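Local coordinates for protein putative dehydrogenase (Amycolatopsis orientalis, PDB 5A9T) that reduces cyclic imines to chiral amines with NADPH, as an imine reductase of the 3-hydroxyisobutyrate dehydrogenase-related family, at residues A[23-28]-A[42-47]; A[135-138]-A[143-146]. All coordinates share one frame; numbering follows the deposited sequence.

Contact 1: residues A[23-28]-A[42-47]; sequences ALLDRG and APLVAK
Leu25, in the last turn of helix 15-26, meets Leu44 and Lys47, on and just beyond the short helix 42-46. Just before it, Leu24 turns to the sheet and packs on Val8, Val10 and Val31. Leu25 itself points to the second segment, and both its methyls rest on backbone carbonyl oxygens. CD1 lies 3.6 Å from the carbonyl O of Leu44. It also touches CB of Lys47 at 3.8 Å and, more loosely, CD2 of Leu44 at 4.2 Å. CD2 of Leu25 rests 3.8 Å from the carbonyl O of Lys47. The leucine tip thus sits against the carbonyls of Leu44 and Lys47, partly on backbone. The Lys47 chain crosses that of Leu25 at about a right angle. A bend at chi3 (-75°) helps to lead its amine end away from Leu25, so the lysine touches the leucine side chain through CB.

Both helices belong to the Rossmann-type NADP-binding domain. Strand 30-34 lies between them in sequence. Its Val31 touches Leu25 and its Val33 touches Leu44. Leu44 is buried and also packs on Leu13, an NADP-binding residue.

Further along, Asp26 is exposed and makes no contact with Lys47. Gly28 closes helix 15-26 in a Schellman motif, with positive phi (88°) and a 3.0 Å bond from its N to O of Leu25.

Contact 2: residues A[135-138]-A[143-146]; sequences FLYS and VFEE
With CG anti to its backbone N (chi1 -176°), Phe144 carries its ring toward the strand, where CE1 meets CD2 of Tyr137; Tyr137 holds CG anti to its carbonyl carbon (chi1 -63°), which sets its CD2 in the path of that ring. Both side chains leave their backbones toward each other and cross at about a right angle. The closest atoms are CD2 of Tyr137 and CE1 of Phe144, 3.9 Å apart. Beside them, CB of Tyr137 lies 4.2 Å from CD1 of Phe144. Tyr137 CD2 comes to the edge of the Phe144 ring, close to its plane. The two planes are inclined at 57° and the centroids are 6.0 Å apart. The pair is therefore oblique: Phe144, at CE1 and CD1, meets CD2 and CB of Tyr137. The contact is apolar and buried.

Leu117 of strand 115-121 and Pro157 of strand 156-161 touch the side chains of both Tyr137 and Phe144. Phe144 also meets the ring of His159. The backbone of Tyr137 bonds to Val158 and Leu160, which ties strand 134-139 to strand 156-161. These strands and helix 141-152 form a beta-alpha-beta unit, and the two rings pack that helix against the sheet between strands 115-121 and 156-161.

Both contacts lie in the NADP-binding domain, but they share no helix or strand. Contact 1 joins two helices near one end of the sheet order, beside strand 30-34. Contact 2 joins strand 134-139 to the helix that follows it, near the other end. Their centres are 23 Å apart and their nearest atoms about 7 Å. Contact 1 is partly buried: aliphatic carbons meet one another and backbone carbonyls, with charged side chains at the outside. Contact 2 is wholly buried and aromatic. Contact 1 also lies closer to the cofactor site, since it borders a cofactor-binding residue, whereas Tyr137 in contact 2 is about 10 Å from Met16, side chain to side chain.

Contact 1: residues A[23-28]-A[42-47]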
ATOM      1  N   ALA A  23     -23.474  12.308  16.188  1.00 17.56           N
ATOM      2  CA  ALA A  23     -23.739  12.510  14.802  1.00 20.03           C
ATOM      3  C   ALA A  23     -25.218  12.461  14.519  1.00 17.73           C
ATOM      4  O   ALA A  23     -25.754  13.193  13.692  1.00 20.90           O
ATOM      5  CB  ALA A  23     -22.931  11.516  13.997  1.00 19.00           C
ATOM      6  N   LEU A  24     -25.960  11.514  15.109  1.00 18.60           N
ATOM      7  CA  LEU A  24     -27.377  11.433  14.871  1.00 16.69           C
ATOM      8  C   LEU A  24     -28.176  12.627  15.428  1.00 17.93           C
ATOM      9  O   LEU A  24     -29.070  13.121  14.793  1.00 19.56           O
ATOM     10  CB  LEU A  24     -27.910  10.099  15.440  1.00 17.64           C
ATOM     11  CG  LEU A  24     -27.370   8.838  14.785  1.00 19.39           C
ATOM     12  CD1 LEU A  24     -27.677   7.660  15.643  1.00 19.44           C
ATOM     13  CD2 LEU A  24     -28.054   8.679  13.427  1.00 18.94           C
ATOM     14  N   LEU A  25     -27.692  13.122  16.517  1.00 18.29           N
ATOM     15  CA  LEU A  25     -28.253  14.356  17.095  1.00 20.54           C
ATOM     16  C   LEU A  25     -28.054  15.547  16.162  1.00 21.91           C
ATOM     17  O   LEU A  25     -29.040  16.291  15.939  1.00 23.43           O
ATOM     18  CB  LEU A  25     -27.664  14.655  18.497  1.00 21.43           C
ATOM     19  CG  LEU A  25     -28.063  13.779  19.630  1.00 19.73           C
ATOM     20  CD1 LEU A  25     -27.167  13.915  20.865  1.00 22.80           C
ATOM     21  CD2 LEU A  25     -29.495  14.113  19.995  1.00 21.32           C
ATOM     22  N   ASP A  26     -26.884  15.660  15.573  1.00 24.53           N
ATOM     23  CA  ASP A  26     -26.535  16.745  14.637  0.50 25.89           C
ATOM     24  C   ASP A  26     -27.431  16.696  13.403  1.00 27.49           C
ATOM     25  O   ASP A  26     -27.671  17.710  12.744  1.00 29.96           O
ATOM     26  CB  ASP A  26     -25.043  16.673  14.263  0.50 25.16           C
ATOM     27  CG  ASP A  26     -24.137  17.155  15.388  0.50 27.45           C
ATOM     28  OD1 ASP A  26     -24.652  17.780  16.324  0.50 28.29           O
ATOM     29  OD2 ASP A  26     -22.921  16.993  15.300  0.50 31.33           O
ATOM     30  N   ARG A  27     -27.953  15.515  13.052  1.00 24.01           N
ATOM     31  CA  ARG A  27     -28.821  15.333  11.865  0.50 24.54           C
ATOM     32  C   ARG A  27     -30.311  15.501  12.192  1.00 25.72           C
ATOM     33  O   ARG A  27     -31.204  15.263  11.352  1.00 29.05           O
ATOM     34  CB  ARG A  27     -28.584  13.926  11.280  0.50 25.94           C
ATOM     35  CG  ARG A  27     -27.234  13.730  10.599  0.50 26.90           C
ATOM     36  CD  ARG A  27     -27.356  13.981   9.103  0.50 26.63           C
ATOM     37  NE  ARG A  27     -28.111  12.911   8.470  0.50 27.92           N
ATOM     38  CZ  ARG A  27     -28.291  12.771   7.174  0.50 32.00           C
ATOM     39  NH1 ARG A  27     -27.774  13.645   6.327  0.50 33.65           N
ATOM     40  NH2 ARG A  27     -29.005  11.740   6.752  0.50 31.70           N
ATOM     41  N   GLY A  28     -30.571  15.804  13.427  1.00 23.52           N
ATOM     42  CA  GLY A  28     -31.844  16.092  13.924  1.00 23.34           C
ATOM     43  C   GLY A  28     -32.785  15.025  14.429  1.00 25.13           C
ATOM     44  O   GLY A  28     -33.974  15.200  14.559  1.00 26.53           O
ATOM     45  N   ALA A  42     -24.111  12.300  29.860  1.00 31.09           N
ATOM     46  CA  ALA A  42     -24.441  13.719  30.046  1.00 32.94           C
ATOM     47  C   ALA A  42     -24.114  14.615  28.900  1.00 23.06           C
ATOM     48  O   ALA A  42     -24.906  15.528  28.531  1.00 28.27           O
ATOM     49  CB  ALA A  42     -23.784  14.269  31.331  1.00 39.60           C
ATOM     50  N   PRO A  43     -22.915  14.374  28.253  1.00 31.16           N
ATOM     51  CA  PRO A  43     -22.574  15.215  27.106  1.00 34.33           C
ATOM     52  C   PRO A  43     -23.566  15.022  25.959  1.00 34.91           C
ATOM     53  O   PRO A  43     -23.861  15.979  25.242  1.00 32.69           O
ATOM     54  CB  PRO A  43     -21.116  14.785  26.741  1.00 33.58           C
ATOM     55  CG  PRO A  43     -20.738  13.728  27.670  1.00 34.81           C
ATOM     56  CD  PRO A  43     -21.871  13.399  28.599  1.00 33.27           C
ATOM     57  N   LEU A  44     -24.163  13.807  25.842  1.00 30.44           N
ATOM     58  CA  LEU A  44     -25.201  13.663  24.798  1.00 26.56           C
ATOM     59  C   LEU A  44     -26.540  14.222  25.094  1.00 21.55           C
ATOM     60  O   LEU A  44     -27.218  14.820  24.311  1.00 22.66           O
ATOM     61  CB  LEU A  44     -25.375  12.160  24.464  1.00 25.22           C
ATOM     62  CG  LEU A  44     -24.075  11.541  23.912  1.00 28.64           C
ATOM     63  CD1 LEU A  44     -24.108  10.079  23.939  1.00 31.36           C
ATOM     64  CD2 LEU A  44     -23.751  12.117  22.516  1.00 24.54           C
ATOM     65  N   VAL A  45     -26.924  14.102  26.370  1.00 23.23           N
ATOM     66  CA  VAL A  45     -28.127  14.780  26.874  1.00 25.16           C
ATOM     67  C   VAL A  45     -28.097  16.343  26.770  1.00 22.57           C
ATOM     68  O   VAL A  45     -29.050  16.955  26.319  1.00 24.58           O
ATOM     69  CB  VAL A  45     -28.367  14.294  28.336  1.00 25.01           C
ATOM     70  CG1 VAL A  45     -29.470  15.044  28.986  1.00 23.41           C
ATOM     71  CG2 VAL A  45     -28.809  12.852  28.361  1.00 25.06           C
ATOM     72  N   ALA A  46     -26.914  16.851  26.964  1.00 29.11           N
ATOM     73  CA  ALA A  46     -26.718  18.293  26.799  1.00 33.85           C
ATOM     74  C   ALA A  46     -26.870  18.699  25.362  1.00 35.89           C
ATOM     75  O   ALA A  46     -27.304  19.812  25.083  1.00 39.45           O
ATOM     76  CB  ALA A  46     -25.397  18.702  27.373  1.00 33.24           C
ATOM     77  N   LYS A  47     -26.642  17.753  24.404  1.00 30.79           N
ATOM     78  CA  LYS A  47     -26.972  17.965  23.010  1.00 33.82           C
ATOM     79  C   LYS A  47     -28.405  17.579  22.522  1.00 33.26           C
ATOM     80  O   LYS A  47     -28.662  17.612  21.317  1.00 34.90           O
ATOM     81  CB  LYS A  47     -25.871  17.251  22.180  1.00 36.50           C
ATOM     82  CG  LYS A  47     -24.532  17.995  22.157  1.00 44.43           C
ATOM     83  CD  LYS A  47     -23.412  17.237  21.430  1.00 49.03           C
ATOM     84  CE  LYS A  47     -22.894  16.077  22.282  1.00 50.31           C
ATOM     85  NZ  LYS A  47     -21.557  15.509  21.901  1.00 48.90           N
TER

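Contact 2: residues A[135-138]-A[143-146]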
ATOM      1  N   PHE A 135     -18.840   3.424   6.242  1.00 14.70           N
ATOM      2  CA  PHE A 135     -19.277   2.279   7.060  1.00 14.32           C
ATOM      3  C   PHE A 135     -19.668   1.166   6.122  1.00 13.55           C
ATOM      4  O   PHE A 135     -20.384   1.405   5.124  1.00 15.06           O
ATOM      5  CB  PHE A 135     -20.534   2.636   7.877  1.00 15.73           C
ATOM      6  CG  PHE A 135     -20.364   3.502   9.109  1.00 15.72           C
ATOM      7  CD1 PHE A 135     -19.503   4.585   9.162  1.00 16.63           C
ATOM      8  CD2 PHE A 135     -21.142   3.284  10.186  1.00 16.44           C
ATOM      9  CE1 PHE A 135     -19.347   5.374  10.286  1.00 18.53           C
ATOM     10  CE2 PHE A 135     -20.938   4.069  11.297  1.00 17.72           C
ATOM     11  CZ  PHE A 135     -20.091   5.124  11.348  1.00 17.51           C
ATOM     12  N   LEU A 136     -19.111  -0.032   6.338  1.00 13.45           N
ATOM     13  CA  LEU A 136     -19.416  -1.207   5.535  1.00 14.46           C
ATOM     14  C   LEU A 136     -20.503  -2.047   6.238  1.00 14.83           C
ATOM     15  O   LEU A 136     -20.409  -2.229   7.453  1.00 16.66           O
ATOM     16  CB  LEU A 136     -18.209  -2.081   5.305  1.00 14.64           C
ATOM     17  CG  LEU A 136     -16.986  -1.331   4.725  1.00 15.75           C
ATOM     18  CD1 LEU A 136     -15.846  -2.331   4.568  1.00 16.02           C
ATOM     19  CD2 LEU A 136     -17.267  -0.671   3.404  1.00 16.75           C
ATOM     20  N   TYR A 137     -21.517  -2.449   5.522  1.00 13.85           N
ATOM     21  CA  TYR A 137     -22.609  -3.203   6.067  1.00 14.83           C
ATOM     22  C   TYR A 137     -22.835  -4.556   5.371  1.00 15.49           C
ATOM     23  O   TYR A 137     -22.609  -4.715   4.188  1.00 15.99           O
ATOM     24  CB  TYR A 137     -23.923  -2.409   5.991  1.00 15.91           C
ATOM     25  CG  TYR A 137     -23.949  -1.143   6.773  1.00 14.28           C
ATOM     26  CD1 TYR A 137     -24.297  -1.098   8.087  1.00 14.87           C
ATOM     27  CD2 TYR A 137     -23.590   0.107   6.189  1.00 15.80           C
ATOM     28  CE1 TYR A 137     -24.265   0.067   8.820  1.00 14.92           C
ATOM     29  CE2 TYR A 137     -23.600   1.257   6.880  1.00 14.96           C
ATOM     30  CZ  TYR A 137     -23.938   1.265   8.203  1.00 14.14           C
ATOM     31  OH  TYR A 137     -23.968   2.397   8.952  1.00 16.20           O
ATOM     32  N   SER A 138     -23.368  -5.471   6.139  1.00 15.02           N
ATOM     33  CA  SER A 138     -23.745  -6.779   5.648  1.00 16.37           C
ATOM     34  C   SER A 138     -24.931  -7.324   6.450  1.00 17.10           C
ATOM     35  O   SER A 138     -25.017  -7.165   7.656  1.00 18.40           O
ATOM     36  CB  SER A 138     -22.468  -7.731   5.590  1.00 15.83           C
ATOM     37  OG  SER A 138     -21.946  -7.930   6.810  1.00 18.23           O
ATOM     38  N   VAL A 143     -33.402  -4.146   5.343  1.00 19.31           N
ATOM     39  CA  VAL A 143     -33.042  -3.244   6.409  1.00 17.91           C
ATOM     40  C   VAL A 143     -32.154  -2.101   5.921  1.00 16.16           C
ATOM     41  O   VAL A 143     -32.293  -0.970   6.230  1.00 16.93           O
ATOM     42  CB  VAL A 143     -32.373  -3.881   7.710  1.00 19.98           C
ATOM     43  CG1 VAL A 143     -31.778  -2.896   8.660  1.00 20.99           C
ATOM     44  CG2 VAL A 143     -33.343  -4.874   8.399  1.00 22.09           C
ATOM     45  N   PHE A 144     -31.144  -2.501   5.133  1.00 16.56           N
ATOM     46  CA  PHE A 144     -30.322  -1.527   4.548  1.00 17.22           C
ATOM     47  C   PHE A 144     -31.117  -0.473   3.718  1.00 16.63           C
ATOM     48  O   PHE A 144     -30.888   0.701   3.875  1.00 18.10           O
ATOM     49  CB  PHE A 144     -29.164  -2.171   3.661  1.00 17.08           C
ATOM     50  CG  PHE A 144     -28.188  -1.204   3.093  1.00 16.13           C
ATOM     51  CD1 PHE A 144     -27.130  -0.789   3.834  1.00 17.38           C
ATOM     52  CD2 PHE A 144     -28.327  -0.745   1.811  1.00 18.38           C
ATOM     53  CE1 PHE A 144     -26.190   0.080   3.342  1.00 18.47           C
ATOM     54  CE2 PHE A 144     -27.471   0.210   1.324  1.00 18.45           C
ATOM     55  CZ  PHE A 144     -26.384   0.615   2.080  1.00 20.01           C
ATOM     56  N   GLU A 145     -31.981  -0.984   2.837  1.00 17.66           N
ATOM     57  CA  GLU A 145     -32.806  -0.042   2.074  1.00 21.18           C
ATOM     58  C   GLU A 145     -33.675   0.868   2.944  1.00 17.50           C
ATOM     59  O   GLU A 145     -33.789   2.058   2.684  1.00 19.82           O
ATOM     60  CB  GLU A 145     -33.670  -0.775   1.031  1.00 24.12           C
ATOM     61  CG  GLU A 145     -32.830  -1.322  -0.126  1.00 34.44           C
ATOM     62  CD  GLU A 145     -31.977  -0.217  -0.830  1.00 36.20           C
ATOM     63  OE1 GLU A 145     -32.571   0.829  -1.225  1.00 41.25           O
ATOM     64  OE2 GLU A 145     -30.712  -0.344  -0.940  1.00 33.61           O
ATOM     65  N   GLU A 146     -34.251   0.317   4.003  1.00 16.69           N
ATOM     66  CA  GLU A 146     -35.065   1.077   4.911  1.00 16.06           C
ATOM     67  C   GLU A 146     -34.379   2.237   5.561  1.00 17.22           C
ATOM     68  O   GLU A 146     -34.878   3.327   5.728  1.00 18.64           O
ATOM     69  CB  GLU A 146     -35.722   0.106   5.956  1.00 16.82           C
ATOM     70  CG  GLU A 146     -36.764   0.807   6.832  1.00 17.00           C
ATOM     71  CD  GLU A 146     -37.412  -0.153   7.780  1.00 16.81           C
ATOM     72  OE1 GLU A 146     -37.089  -1.341   7.859  1.00 19.99           O
ATOM     73  OE2 GLU A 146     -38.304   0.315   8.567  1.00 19.41           O
TER